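Globin (Geobacter sulfurreducens, PDB 2W31) binds a b-type heme through two axial histidines in the globin domain of a globin-coupled sensor and probably also binds oxygen. Local coordinates at residues E29-K32 / E33-A36; L62-T65 / H66-F70; P125-R128 / R129-E133. One frame throughout, in Å; residues are numbered along the deposited sequence. Where two conformers were deposited one is given.

Interaction 1 (E29-K32 / E33-A36); sequences ETNK and ERLA
Lys-32 and Glu-33 run side by side and meet at their charged ends, where Lys-32 NZ lies 2.9 Å from Glu-33 OE2 in a salt bridge. A second carboxylate receives the same ammonium: NZ also forms a salt bridge with Glu-29 OE2, at 3.0 Å, so the lysine links two acidic side chains in one network. NZ comes from above each carboxylate plane, 51° out of it at Glu-29 and 43° at Glu-33. Lys-32 CG stands between the backbone N and the carbonyl carbon (chi1 73°), and a late bend at chi4 carries NZ to both acids. The two negative groups stay apart, with 5.6 Å between Glu-29 OE2 and Glu-33 OE2.

The other carboxylate oxygen, Glu-33 OE1, is served by water. One water lies close to both Glu-33 OE1 and the carbonyl O of Glu-29, and also makes a weak bond with Lys-32 NZ. The second donates to Thr-30 O at 2.9 Å and to Glu-33 OE1, and accepts from Arg-34 N, thereby joining the end of one helix to the first turn of the next. Backbone bonds begin the new helix: Leu-35 N donates to Asn-31 O at 2.9 Å, and Ala-36 N reaches Lys-32 O at 2.9 Å. The hydroxyl of Thr-30 is satisfied by Pro-26 O.

This junction joins helix 25-30 to helix 32-44. Asn-31, Arg-34 and Leu-35 rest on Phe-113 of helix 100-121, while Lys-32, Glu-33 and Ala-36 lie against Gln-67, and Leu-35 against Phe-70, of helix 62-72.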
loop_
_atom_site.group_PDB
_atom_site.type_symbol
_atom_site.label_atom_id
_atom_site.label_comp_id
_atom_site.label_asym_id
_atom_site.label_seq_id
_atom_site.Cartn_x
_atom_site.Cartn_y
_atom_site.Cartn_z
ATOM N N GLU A 29 -19.222 -3.526 -7.734
ATOM C CA GLU A 29 -20.429 -4.209 -7.323
ATOM C C GLU A 29 -20.599 -5.558 -8.023
ATOM O O GLU A 29 -20.890 -6.550 -7.376
ATOM C CB GLU A 29 -21.632 -3.297 -7.556
ATOM C CG GLU A 29 -22.797 -3.647 -6.683
ATOM C CD GLU A 29 -23.641 -4.756 -7.268
ATOM O OE1 GLU A 29 -23.585 -4.987 -8.505
ATOM O OE2 GLU A 29 -24.363 -5.399 -6.491
ATOM N N THR A 30 -20.349 -5.590 -9.325
ATOM C CA THR A 30 -20.385 -6.835 -10.119
ATOM C C THR A 30 -19.447 -7.910 -9.552
ATOM O O THR A 30 -19.792 -9.126 -9.536
ATOM C CB THR A 30 -20.013 -6.530 -11.583
ATOM O OG1 THR A 30 -21.076 -5.784 -12.196
ATOM C CG2 THR A 30 -19.745 -7.818 -12.406
ATOM N N ASN A 31 -18.284 -7.447 -9.078
ATOM C CA ASN A 31 -17.199 -8.310 -8.597
ATOM C C ASN A 31 -17.129 -8.531 -7.083
ATOM O O ASN A 31 -16.192 -9.166 -6.585
ATOM C CB ASN A 31 -15.863 -7.755 -9.086
ATOM C CG ASN A 31 -15.643 -8.012 -10.553
ATOM O OD1 ASN A 31 -15.909 -7.158 -11.392
ATOM N ND2 ASN A 31 -15.174 -9.212 -10.871
ATOM N N LYS A 32 -18.119 -8.022 -6.344
ATOM C CA LYS A 32 -18.050 -7.995 -4.903
ATOM C C LYS A 32 -17.960 -9.392 -4.280
ATOM O O LYS A 32 -17.204 -9.600 -3.329
ATOM C CB LYS A 32 -19.221 -7.168 -4.316
ATOM C CG LYS A 32 -20.615 -7.790 -4.372
ATOM C CD LYS A 32 -21.626 -6.740 -3.861
ATOM C CE LYS A 32 -22.993 -7.341 -3.543
ATOM N NZ LYS A 32 -23.654 -7.771 -4.790
ATOM N N GLU A 33 -18.720 -10.342 -4.821
ATOM C CA GLU A 33 -18.685 -11.716 -4.283
ATOM C C GLU A 33 -17.360 -12.444 -4.586
ATOM O O GLU A 33 -16.859 -13.210 -3.738
ATOM C CB GLU A 33 -19.895 -12.550 -4.775
ATOM C CG GLU A 33 -21.234 -12.021 -4.279
ATOM C CD GLU A 33 -21.874 -11.018 -5.235
ATOM O OE1 GLU A 33 -21.272 -10.672 -6.282
ATOM O OE2 GLU A 33 -23.010 -10.582 -4.945
ATOM N N ARG A 34 -16.827 -12.230 -5.793
ATOM C CA ARG A 34 -15.526 -12.769 -6.197
ATOM C C ARG A 34 -14.442 -12.254 -5.234
ATOM O O ARG A 34 -13.628 -13.050 -4.709
ATOM C CB ARG A 34 -15.183 -12.331 -7.620
ATOM C CG ARG A 34 -15.322 -13.394 -8.692
ATOM C CD ARG A 34 -14.692 -12.965 -10.018
ATOM N NE ARG A 34 -13.238 -13.039 -9.944
ATOM C CZ ARG A 34 -12.390 -12.029 -10.158
ATOM N NH1 ARG A 34 -12.809 -10.818 -10.513
ATOM N NH2 ARG A 34 -11.091 -12.245 -10.036
ATOM N N LEU A 35 -14.472 -10.934 -4.981
ATOM C CA LEU A 35 -13.575 -10.296 -4.006
ATOM C C LEU A 35 -13.753 -10.936 -2.626
ATOM O O LEU A 35 -12.785 -11.359 -2.004
ATOM C CB LEU A 35 -13.787 -8.759 -3.956
ATOM C CG LEU A 35 -12.890 -7.920 -3.012
ATOM C CD1 LEU A 35 -13.449 -7.912 -1.582
ATOM C CD2 LEU A 35 -11.420 -8.396 -3.008
ATOM N N ALA A 36 -15.006 -11.050 -2.166
ATOM C CA ALA A 36 -15.283 -11.601 -0.838
ATOM C C ALA A 36 -14.792 -13.039 -0.697
ATOM O O ALA A 36 -14.238 -13.399 0.344
ATOM C CB ALA A 36 -16.785 -11.521 -0.509
HETATM O O HOH W 1 -22.629 -8.622 -7.667
HETATM O O HOH W 2 -18.716 -11.336 -8.072
#

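Interaction 2 (L62-T65 / H66-F70); sequences LKQT and HQDWF. With HEM (protoporphyrin IX containing Fe), chain C.
His-66 turns its ring edge to the carbonyl of Leu-62, one helical turn earlier, and ND1 donates to Leu-62 O at 2.8 Å. The oxygen lies in the imidazole plane and the N-H points almost straight at it (168°). Leu-62 O also accepts the helical bond from His-66 N, and the two donors come from opposite faces of the carbonyl plane. With CG beside the backbone N (chi1 -67°), the ring can use its ND1 edge for this bond while NE2 binds the heme iron at 2.1 Å. The ND1 bond should help fix the ring's rotation about the iron axis and probably makes the imidazole a stronger donor to the metal.

Leu-62 and Thr-65 add apolar contacts with the porphyrin: Leu-62 CD2 lies 3.7 Å from HEM C3D, and Thr-65 CG2 is 3.6 Å from HEM CAA. Trp-69 turns one face to the heme, whose methyl carbon CMB sits over the middle of the indole; its NE1 is bonded to Asn-142.

On the outer side of the helix Gln-64 bends at chi2 and crosses Asp-68, its amide plane turned 57° from the carboxylate. Gln-64 NE2 donates to Asp-68 OD1 at 2.8 Å, on the syn side but tilted out of the carboxylate plane, in a bent bond.

His-93 takes the other axial position on the iron. The whole is a bis-histidyl, hexacoordinate heme site of a globin domain, with the distal E-helix histidine as one ligand and the proximal F-helix histidine as the other.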
loop_
_atom_site.group_PDB
_atom_site.type_symbol
_atom_site.label_atom_id
_atom_site.label_comp_id
_atom_site.label_asym_id
_atom_site.label_seq_id
_atom_site.Cartn_x
_atom_site.Cartn_y
_atom_site.Cartn_z
ATOM N N LEU A 62 -18.855 -12.526 8.663
ATOM C CA LEU A 62 -17.636 -11.754 8.354
ATOM C C LEU A 62 -17.314 -11.604 6.864
ATOM O O LEU A 62 -16.751 -10.577 6.478
ATOM C CB LEU A 62 -16.418 -12.275 9.127
ATOM C CG LEU A 62 -16.449 -12.036 10.645
ATOM C CD1 LEU A 62 -15.294 -12.731 11.328
ATOM C CD2 LEU A 62 -16.457 -10.517 11.009
ATOM N N LYS A 63 -17.634 -12.599 6.037
ATOM C CA LYS A 63 -17.499 -12.455 4.580
ATOM C C LYS A 63 -18.314 -11.251 4.074
ATOM O O LYS A 63 -17.815 -10.435 3.284
ATOM C CB LYS A 63 -17.907 -13.755 3.854
ATOM C CG LYS A 63 -17.573 -13.761 2.362
ATOM C CD LYS A 63 -18.057 -15.033 1.650
ATOM C CE LYS A 63 -17.020 -16.120 1.625
ATOM N NZ LYS A 63 -17.567 -17.287 0.868
ATOM N N GLN A 64 -19.570 -11.146 4.509
ATOM C CA GLN A 64 -20.426 -10.016 4.145
ATOM C C GLN A 64 -19.913 -8.682 4.705
ATOM O O GLN A 64 -19.951 -7.658 4.010
ATOM C CB GLN A 64 -21.859 -10.261 4.659
ATOM C CG GLN A 64 -22.856 -9.164 4.260
ATOM C CD GLN A 64 -23.178 -9.212 2.792
ATOM O OE1 GLN A 64 -23.351 -10.299 2.223
ATOM N NE2 GLN A 64 -23.244 -8.042 2.152
ATOM N N THR A 65 -19.432 -8.681 5.948
ATOM C CA THR A 65 -18.904 -7.456 6.545
ATOM C C THR A 65 -17.730 -6.860 5.737
ATOM O O THR A 65 -17.679 -5.641 5.483
ATOM C CB THR A 65 -18.456 -7.736 7.987
ATOM O OG1 THR A 65 -19.615 -8.008 8.775
ATOM C CG2 THR A 65 -17.742 -6.546 8.585
ATOM N N HIS A 66 -16.811 -7.719 5.317
ATOM C CA HIS A 66 -15.659 -7.234 4.542
ATOM C C HIS A 66 -16.060 -6.935 3.085
ATOM O O HIS A 66 -15.526 -5.975 2.472
ATOM C CB HIS A 66 -14.509 -8.216 4.673
ATOM C CG HIS A 66 -13.968 -8.272 6.062
ATOM N ND1 HIS A 66 -14.512 -9.068 7.045
ATOM C CD2 HIS A 66 -12.969 -7.575 6.652
ATOM C CE1 HIS A 66 -13.862 -8.861 8.176
ATOM N NE2 HIS A 66 -12.888 -7.995 7.949
ATOM N N GLN A 67 -17.056 -7.674 2.558
ATOM C CA GLN A 67 -17.587 -7.385 1.214
ATOM C C GLN A 67 -18.176 -5.953 1.187
ATOM O O GLN A 67 -17.930 -5.161 0.242
ATOM C CB GLN A 67 -18.671 -8.414 0.832
ATOM C CG GLN A 67 -19.137 -8.274 -0.602
ATOM C CD GLN A 67 -20.192 -9.292 -0.912
ATOM O OE1 GLN A 67 -19.876 -10.437 -1.250
ATOM N NE2 GLN A 67 -21.450 -8.892 -0.781
ATOM N N ASP A 68 -18.907 -5.607 2.235
ATOM C CA ASP A 68 -19.571 -4.295 2.325
ATOM C C ASP A 68 -18.540 -3.172 2.384
ATOM O O ASP A 68 -18.707 -2.143 1.725
ATOM C CB ASP A 68 -20.515 -4.187 3.544
ATOM C CG ASP A 68 -21.780 -5.047 3.442
ATOM O OD1 ASP A 68 -22.189 -5.488 2.335
ATOM O OD2 ASP A 68 -22.370 -5.261 4.535
ATOM N N TRP A 69 -17.461 -3.380 3.157
ATOM C CA TRP A 69 -16.376 -2.393 3.229
ATOM C C TRP A 69 -15.762 -2.142 1.822
ATOM O O TRP A 69 -15.510 -0.976 1.422
ATOM C CB TRP A 69 -15.277 -2.837 4.228
ATOM C CG TRP A 69 -13.993 -2.013 4.013
ATOM C CD1 TRP A 69 -13.706 -0.774 4.506
ATOM C CD2 TRP A 69 -12.879 -2.384 3.166
ATOM N NE1 TRP A 69 -12.464 -0.331 4.000
ATOM C CE2 TRP A 69 -11.946 -1.322 3.199
ATOM C CE3 TRP A 69 -12.583 -3.535 2.395
ATOM C CZ2 TRP A 69 -10.727 -1.378 2.489
ATOM C CZ3 TRP A 69 -11.382 -3.593 1.701
ATOM C CH2 TRP A 69 -10.472 -2.503 1.757
ATOM N N PHE A 70 -15.544 -3.226 1.086
ATOM C CA PHE A 70 -14.995 -3.117 -0.271
ATOM C C PHE A 70 -15.868 -2.215 -1.175
ATOM O O PHE A 70 -15.393 -1.297 -1.854
ATOM C CB PHE A 70 -14.794 -4.510 -0.863
ATOM C CG PHE A 70 -14.402 -4.516 -2.318
ATOM C CD1 PHE A 70 -13.088 -4.177 -2.720
ATOM C CD2 PHE A 70 -15.332 -4.871 -3.304
ATOM C CE1 PHE A 70 -12.732 -4.184 -4.063
ATOM C CE2 PHE A 70 -14.956 -4.920 -4.646
ATOM C CZ PHE A 70 -13.658 -4.555 -5.035
HETATM C CHA HEM C . -14.363 -6.409 11.498
HETATM C CHB HEM C . -12.704 -4.254 7.521
HETATM C CHC HEM C . -8.801 -7.120 7.729
HETATM C CHD HEM C . -11.141 -9.992 10.829
HETATM C C1A HEM C . -14.258 -5.562 10.416
HETATM C C2A HEM C . -15.189 -4.504 10.065
HETATM C C3A HEM C . -14.746 -3.916 8.946
HETATM C C4A HEM C . -13.504 -4.592 8.585
HETATM C CMA HEM C . -15.367 -2.744 8.160
HETATM C CAA HEM C . -16.469 -4.126 10.877
HETATM C CBA HEM C . -15.920 -3.330 12.067
HETATM C CGA HEM C . -16.951 -2.504 12.810
HETATM O O1A HEM C . -17.455 -1.484 12.261
HETATM O O2A HEM C . -17.254 -2.871 13.980
HETATM C C1B HEM C . -11.426 -4.750 7.318
HETATM C C2B HEM C . -10.428 -4.229 6.397
HETATM C C3B HEM C . -9.346 -5.014 6.451
HETATM C C4B HEM C . -9.643 -6.097 7.378
HETATM C CMB HEM C . -10.668 -2.951 5.564
HETATM C CAB HEM C . -8.038 -4.903 5.670
HETATM C CBB HEM C . -8.018 -4.574 4.365
HETATM C C1C HEM C . -9.122 -8.193 8.523
HETATM C C2C HEM C . -8.349 -9.401 8.684
HETATM C C3C HEM C . -9.016 -10.212 9.512
HETATM C C4C HEM C . -10.222 -9.525 9.924
HETATM C CMC HEM C . -7.015 -9.712 8.010
HETATM C CAC HEM C . -8.555 -11.610 9.972
HETATM C CBC HEM C . -9.300 -12.707 9.873
HETATM C C1D HEM C . -12.141 -9.240 11.388
HETATM C C2D HEM C . -12.907 -9.613 12.586
HETATM C C3D HEM C . -13.911 -8.500 12.808
HETATM C C4D HEM C . -13.676 -7.568 11.709
HETATM C CMD HEM C . -12.701 -10.855 13.443
HETATM C CAD HEM C . -14.993 -8.381 13.915
HETATM C CBD HEM C . -14.416 -7.930 15.243
HETATM C CGD HEM C . -15.458 -8.188 16.312
HETATM O O1D HEM C . -15.866 -9.362 16.526
HETATM O O2D HEM C . -15.880 -7.208 16.964
HETATM N NA HEM C . -13.238 -5.607 9.490
HETATM N NB HEM C . -10.913 -5.880 7.897
HETATM N NC HEM C . -10.278 -8.287 9.290
HETATM N ND HEM C . -12.633 -8.042 10.925
HETATM FE FE HEM C . -11.761 -6.961 9.380
#

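Interaction 3 (P125-R128 / R129-E133)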
loop_
_atom_site.group_PDB
_atom_site.type_symbol
_atom_site.label_atom_id
_atom_site.label_comp_id
_atom_site.label_asym_id
_atom_site.label_seq_id
_atom_site.Cartn_x
_atom_site.Cartn_y
_atom_site.Cartn_z
ATOM N N PRO A 125 -4.725 3.450 -22.106
ATOM C CA PRO A 125 -3.647 3.684 -21.107
ATOM C C PRO A 125 -3.905 4.784 -20.074
ATOM O O PRO A 125 -3.588 4.596 -18.903
ATOM C CB PRO A 125 -2.424 4.046 -21.977
ATOM C CG PRO A 125 -2.724 3.442 -23.310
ATOM C CD PRO A 125 -4.204 3.528 -23.495
ATOM N N GLU A 126 -4.459 5.926 -20.454
ATOM C CA GLU A 126 -4.588 7.040 -19.557
ATOM C C GLU A 126 -5.858 6.834 -18.754
ATOM O O GLU A 126 -5.902 7.238 -17.597
ATOM C CB GLU A 126 -4.581 8.364 -20.330
ATOM C CG GLU A 126 -3.194 8.754 -20.933
ATOM C CD GLU A 126 -1.981 8.465 -20.009
ATOM O OE1 GLU A 126 -2.045 8.871 -18.823
ATOM O OE2 GLU A 126 -0.964 7.863 -20.476
ATOM N N GLU A 127 -6.872 6.179 -19.341
ATOM C CA GLU A 127 -8.056 5.827 -18.536
ATOM C C GLU A 127 -7.604 4.885 -17.420
ATOM O O GLU A 127 -7.986 5.034 -16.242
ATOM C CB GLU A 127 -9.161 5.154 -19.369
ATOM C CG GLU A 127 -9.955 6.116 -20.253
ATOM C CD GLU A 127 -11.165 5.458 -20.933
ATOM O OE1 GLU A 127 -11.441 4.256 -20.714
ATOM O OE2 GLU A 127 -11.866 6.169 -21.705
ATOM N N ARG A 128 -6.791 3.904 -17.795
ATOM C CA ARG A 128 -6.288 2.908 -16.845
ATOM C C ARG A 128 -5.416 3.592 -15.773
ATOM O O ARG A 128 -5.583 3.328 -14.561
ATOM C CB ARG A 128 -5.501 1.840 -17.644
ATOM C CG ARG A 128 -5.209 0.614 -16.890
ATOM C CD ARG A 128 -4.828 -0.557 -17.785
ATOM N NE ARG A 128 -3.594 -0.305 -18.515
ATOM C CZ ARG A 128 -3.528 -0.178 -19.834
ATOM N NH1 ARG A 128 -4.636 -0.256 -20.559
ATOM N NH2 ARG A 128 -2.365 0.052 -20.423
ATOM N N ARG A 129 -4.514 4.486 -16.205
ATOM C CA ARG A 129 -3.609 5.146 -15.263
ATOM C C ARG A 129 -4.402 5.950 -14.222
ATOM O O ARG A 129 -4.175 5.853 -13.002
ATOM C CB ARG A 129 -2.615 6.060 -15.972
ATOM C CG ARG A 129 -1.476 6.516 -15.035
ATOM C CD ARG A 129 -0.584 7.631 -15.641
ATOM N NE ARG A 129 -0.250 7.367 -17.054
ATOM C CZ ARG A 129 0.809 6.674 -17.502
ATOM N NH1 ARG A 129 1.734 6.160 -16.669
ATOM N NH2 ARG A 129 0.979 6.530 -18.811
ATOM N N GLN A 130 -5.372 6.717 -14.704
ATOM C CA GLN A 130 -6.163 7.557 -13.817
ATOM C C GLN A 130 -6.979 6.750 -12.806
ATOM O O GLN A 130 -7.034 7.137 -11.621
ATOM C CB GLN A 130 -7.072 8.488 -14.634
ATOM C CG GLN A 130 -6.339 9.652 -15.299
ATOM C CD GLN A 130 -7.322 10.580 -16.039
ATOM O OE1 GLN A 130 -8.532 10.492 -15.840
ATOM N NE2 GLN A 130 -6.793 11.471 -16.901
ATOM N N ARG A 131 -7.575 5.643 -13.245
ATOM C CA ARG A 131 -8.358 4.769 -12.349
ATOM C C ARG A 131 -7.457 4.037 -11.348
ATOM O O ARG A 131 -7.788 3.972 -10.150
ATOM C CB ARG A 131 -9.225 3.791 -13.151
ATOM C CG ARG A 131 -10.419 4.514 -13.792
ATOM C CD ARG A 131 -10.967 3.823 -15.046
ATOM N NE ARG A 131 -12.088 4.604 -15.588
ATOM C CZ ARG A 131 -11.971 5.752 -16.250
ATOM N NH1 ARG A 131 -10.777 6.282 -16.495
ATOM N NH2 ARG A 131 -13.075 6.396 -16.660
ATOM N N ARG A 132 -6.295 3.555 -11.815
ATOM C CA ARG A 132 -5.343 2.931 -10.904
ATOM C C ARG A 132 -4.879 3.951 -9.860
ATOM O O ARG A 132 -4.773 3.606 -8.656
ATOM C CB ARG A 132 -4.144 2.351 -11.670
ATOM C CG ARG A 132 -3.257 1.438 -10.818
ATOM C CD ARG A 132 -2.023 0.962 -11.562
ATOM N NE ARG A 132 -1.198 2.075 -12.052
ATOM C CZ ARG A 132 -0.965 2.346 -13.338
ATOM N NH1 ARG A 132 -1.477 1.590 -14.292
ATOM N NH2 ARG A 132 -0.207 3.383 -13.666
ATOM N N GLU A 133 -4.559 5.187 -10.297
ATOM C CA GLU A 133 -4.082 6.168 -9.322
ATOM C C GLU A 133 -5.136 6.476 -8.238
ATOM O O GLU A 133 -4.799 6.581 -7.063
ATOM C CB GLU A 133 -3.620 7.468 -10.005
ATOM C CG GLU A 133 -2.270 7.318 -10.788
ATOM C CD GLU A 133 -1.927 8.511 -11.679
ATOM O OE1 GLU A 133 -2.840 9.282 -12.037
ATOM O OE2 GLU A 133 -0.756 8.619 -12.093
#
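The guanidinium of Arg-129 lies nearly coplanar with the carboxylate of Glu-126, the planes 15° apart, and meets it at one edge. The grip is side-on and bidentate: NE donates to Glu-126 OE1 at 2.9 Å, and NH2 to Glu-126 OE2, also at 2.9 Å. Both oxygens are met on their syn sides, and the bond from NH2 is nearly straight (173°). Bends in both chains, at chi2 of Glu-126 and chi3 of Arg-129, bring together the flat groups of two residues about one turn apart.

Arg-131 also offers an edge, but to the backbone. Its NH1 donates to Glu-127 O at 3.1 Å, with that oxygen close to the guanidinium plane. The same carbonyl takes the helical bond from Arg-131 N, the two donors reaching it from opposite faces. Arg-131 stays extended from CG to NE, laying its aliphatic part alongside Glu-127 O before the guanidinium reaches back toward the start of the helix.

The guanidinium of Arg-128 has Pro-125 CA over one face, 3.7 Å above the plane and offset toward the rim. Its NH1 donates to Phe-122 O, just ahead of the helix. Backbone bonds complete the turn, among them Arg-132 N to Arg-128 O at 2.8 Å.

On the second subunit, Asp-120 forms a salt bridge with Arg-129 NH2, Ser-116 accepts from Arg-129 NH1, and Gln-119 accepts from Arg-132 NH1. Arg-129 therefore serves an i to i+3 ion pair and the subunit interface together. The segment is the polar first part of the long C-terminal helix 125-151 of this globin domain, packed on helix 100-121 of its own chain and on the same helix of the second subunit.

Interactions 1 and 2 touch, their centres 10 Å apart, where helix 32-44 packs against helix 62-72. Interaction 3 lies farther off, its nearest atoms about 13 Å from interaction 1 and about 11 Å from interaction 2, across the chain's centre from the latter. Each mixes buried and exposed residues, but the chemistry follows place. Interaction 1 spans a helix junction with ion pairs and water, while interaction 2 directs His-66 and Trp-69 to the heme and keeps its amide-carboxylate pair outside. Interaction 3 turns arginines to the second subunit.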